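Local coordinates for protein SmhB (Serratia marcescens, PDB 6ZZ5) that is the B component of the tripartite alpha-pore-forming toxin Smh, and probably changes from a soluble form to help build a membrane pore, at residues Arg125-Leu130 against Gln272-Ala277. Residues are numbered along the deposited sequence; the frame is centred on the assembly and turned at random. Where two conformers were deposited one is given.
With SO4 (sulfate ion), chain E; EDO (1,2-ethanediol), chain H.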
loop_
_atom_site.group_PDB
_atom_site.type_symbol
_atom_site.label_atom_id
_atom_site.label_comp_id
_atom_site.label_asym_id
_atom_site.label_seq_id
_atom_site.Cartn_x
_atom_site.Cartn_y
_atom_site.Cartn_z
ATOM N N ARG A 125 5.734 9.689 -9.636
ATOM C CA ARG A 125 5.036 10.062 -10.881
ATOM C C ARG A 125 4.287 8.838 -11.437
ATOM O O ARG A 125 3.164 8.990 -11.951
ATOM C CB ARG A 125 5.985 10.604 -11.939
ATOM C CG ARG A 125 6.647 11.948 -11.669
ATOM C CD ARG A 125 7.760 12.180 -12.732
ATOM N NE ARG A 125 8.546 13.264 -12.203
ATOM C CZ ARG A 125 9.823 13.252 -11.871
ATOM N NH1 ARG A 125 10.623 12.262 -12.190
ATOM N NH2 ARG A 125 10.336 14.346 -11.342
ATOM N N THR A 126 4.864 7.643 -11.371
ATOM C CA THR A 126 4.247 6.428 -11.911
ATOM C C THR A 126 2.973 6.123 -11.098
ATOM O O THR A 126 1.894 5.843 -11.727
ATOM C CB THR A 126 5.197 5.227 -11.909
ATOM O OG1 THR A 126 6.317 5.646 -12.683
ATOM C CG2 THR A 126 4.573 4.000 -12.532
ATOM N N ILE A 127 3.057 6.188 -9.786
ATOM C CA ILE A 127 1.855 5.893 -8.941
ATOM C C ILE A 127 0.842 7.038 -9.106
ATOM O O ILE A 127 -0.361 6.740 -9.082
ATOM C CB ILE A 127 2.208 5.540 -7.465
ATOM C CG1 ILE A 127 1.016 4.954 -6.697
ATOM C CG2 ILE A 127 2.729 6.719 -6.664
ATOM C CD1 ILE A 127 0.303 3.841 -7.351
ATOM N N GLY A 128 1.288 8.281 -9.267
ATOM C CA GLY A 128 0.445 9.444 -9.583
ATOM C C GLY A 128 -0.366 9.218 -10.854
ATOM O O GLY A 128 -1.592 9.479 -10.860
ATOM N N SER A 129 0.249 8.682 -11.896
ATOM C CA SER A 129 -0.432 8.428 -13.202
ATOM C C SER A 129 -1.469 7.319 -12.999
ATOM O O SER A 129 -2.579 7.420 -13.528
ATOM C CB SER A 129 0.535 8.029 -14.280
ATOM O OG SER A 129 1.334 9.124 -14.627
ATOM N N LEU A 130 -1.124 6.314 -12.211
ATOM C CA LEU A 130 -2.016 5.161 -11.965
ATOM C C LEU A 130 -3.220 5.650 -11.148
ATOM O O LEU A 130 -4.346 5.303 -11.500
ATOM C CB LEU A 130 -1.272 4.040 -11.254
ATOM C CG LEU A 130 -2.182 2.893 -10.794
ATOM C CD1 LEU A 130 -2.888 2.238 -11.995
ATOM C CD2 LEU A 130 -1.426 1.895 -9.946
ATOM N N GLN A 272 -4.224 6.392 -3.946
ATOM C CA GLN A 272 -4.060 7.762 -3.394
ATOM C C GLN A 272 -3.087 7.688 -2.202
ATOM O O GLN A 272 -2.183 8.517 -2.101
ATOM C CB GLN A 272 -5.395 8.399 -3.080
ATOM C CG GLN A 272 -5.290 9.870 -2.634
ATOM C CD GLN A 272 -5.012 10.778 -3.815
ATOM O OE1 GLN A 272 -5.823 10.873 -4.728
ATOM N NE2 GLN A 272 -3.842 11.361 -3.851
ATOM N N SER A 273 -3.279 6.729 -1.318
ATOM C CA SER A 273 -2.411 6.525 -0.129
ATOM C C SER A 273 -1.002 6.179 -0.579
ATOM O O SER A 273 -0.026 6.675 0.061
ATOM C CB SER A 273 -2.951 5.475 0.831
ATOM O OG SER A 273 -4.271 5.869 1.228
ATOM N N ALA A 274 -0.870 5.438 -1.663
ATOM C CA ALA A 274 0.467 5.137 -2.219
ATOM C C ALA A 274 1.116 6.420 -2.777
ATOM O O ALA A 274 2.345 6.595 -2.599
ATOM C CB ALA A 274 0.405 4.027 -3.242
ATOM N N VAL A 275 0.354 7.330 -3.387
ATOM C CA VAL A 275 0.892 8.651 -3.851
ATOM C C VAL A 275 1.427 9.427 -2.638
ATOM O O VAL A 275 2.554 10.025 -2.743
ATOM C CB VAL A 275 -0.132 9.527 -4.607
ATOM C CG1 VAL A 275 0.424 10.923 -4.907
ATOM C CG2 VAL A 275 -0.590 8.854 -5.868
ATOM N N THR A 276 0.607 9.543 -1.586
ATOM C CA THR A 276 0.993 10.248 -0.347
ATOM C C THR A 276 2.306 9.667 0.187
ATOM O O THR A 276 3.240 10.439 0.429
ATOM C CB THR A 276 -0.113 10.240 0.704
ATOM O OG1 THR A 276 -1.237 10.833 0.069
ATOM C CG2 THR A 276 0.248 11.015 1.946
ATOM N N ALA A 277 2.379 8.373 0.370
ATOM C CA ALA A 277 3.624 7.717 0.871
ATOM C C ALA A 277 4.806 8.013 -0.058
ATOM O O ALA A 277 5.928 8.264 0.429
ATOM C CB ALA A 277 3.415 6.241 1.073
HETATM S S SO4 E . 7.007 16.461 -11.110
HETATM O O1 SO4 E . 7.180 15.563 -12.234
HETATM O O2 SO4 E . 8.275 16.678 -10.465
HETATM O O3 SO4 E . 6.476 17.724 -11.564
HETATM O O4 SO4 E . 6.076 15.867 -10.194
HETATM C C1 EDO H . -3.231 8.240 3.477
HETATM O O1 EDO H . -1.919 8.048 3.985
HETATM C C2 EDO H . -3.430 9.641 3.026
HETATM O O2 EDO H . -3.710 9.767 1.644
#
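I127 and G128 pack against A274 and V275 where two long helices of the SmhB bundle run antiparallel, the kind of helix pairing on which soluble alpha-pore-forming toxins of the HBL family are built. The local axes come within 8.9 Å at 158° between their directions, and the facing CA atoms of G128 and V275 are 5.8 Å apart. I127 makes the apolar bridge, described here for one of its two deposited conformers; the other may differ. CG1 lies 3.6 Å from A274 CB, while CG2 meets V275 CG2 at 4.0 Å. With CG1 anti to the backbone N (chi1 -168°), the two branches divide between neighbouring residues of the opposite helix. V275 answers with one methyl, CG2, set against backbone: it is 3.9 Å from G128 CA and equally far from I127 O. No hydrogen bond links the two segments; just past them, Q272 OE1 accepts one from N131 ND2 of helix 99-151. R125, exposed and taking no part in the packing, reaches a sulfate, probably from the crystallisation liquor: NE binds O1 at 2.7 Å (N-H...O 167°) and NH2 binds O2 at 3.2 Å, so two N-H groups hold the ion at the guanidinium edge. T126 and L130 of helix 99-151 rest on helix 44-92, and A274, which meets I127, also touches Q18 of helix 4-30.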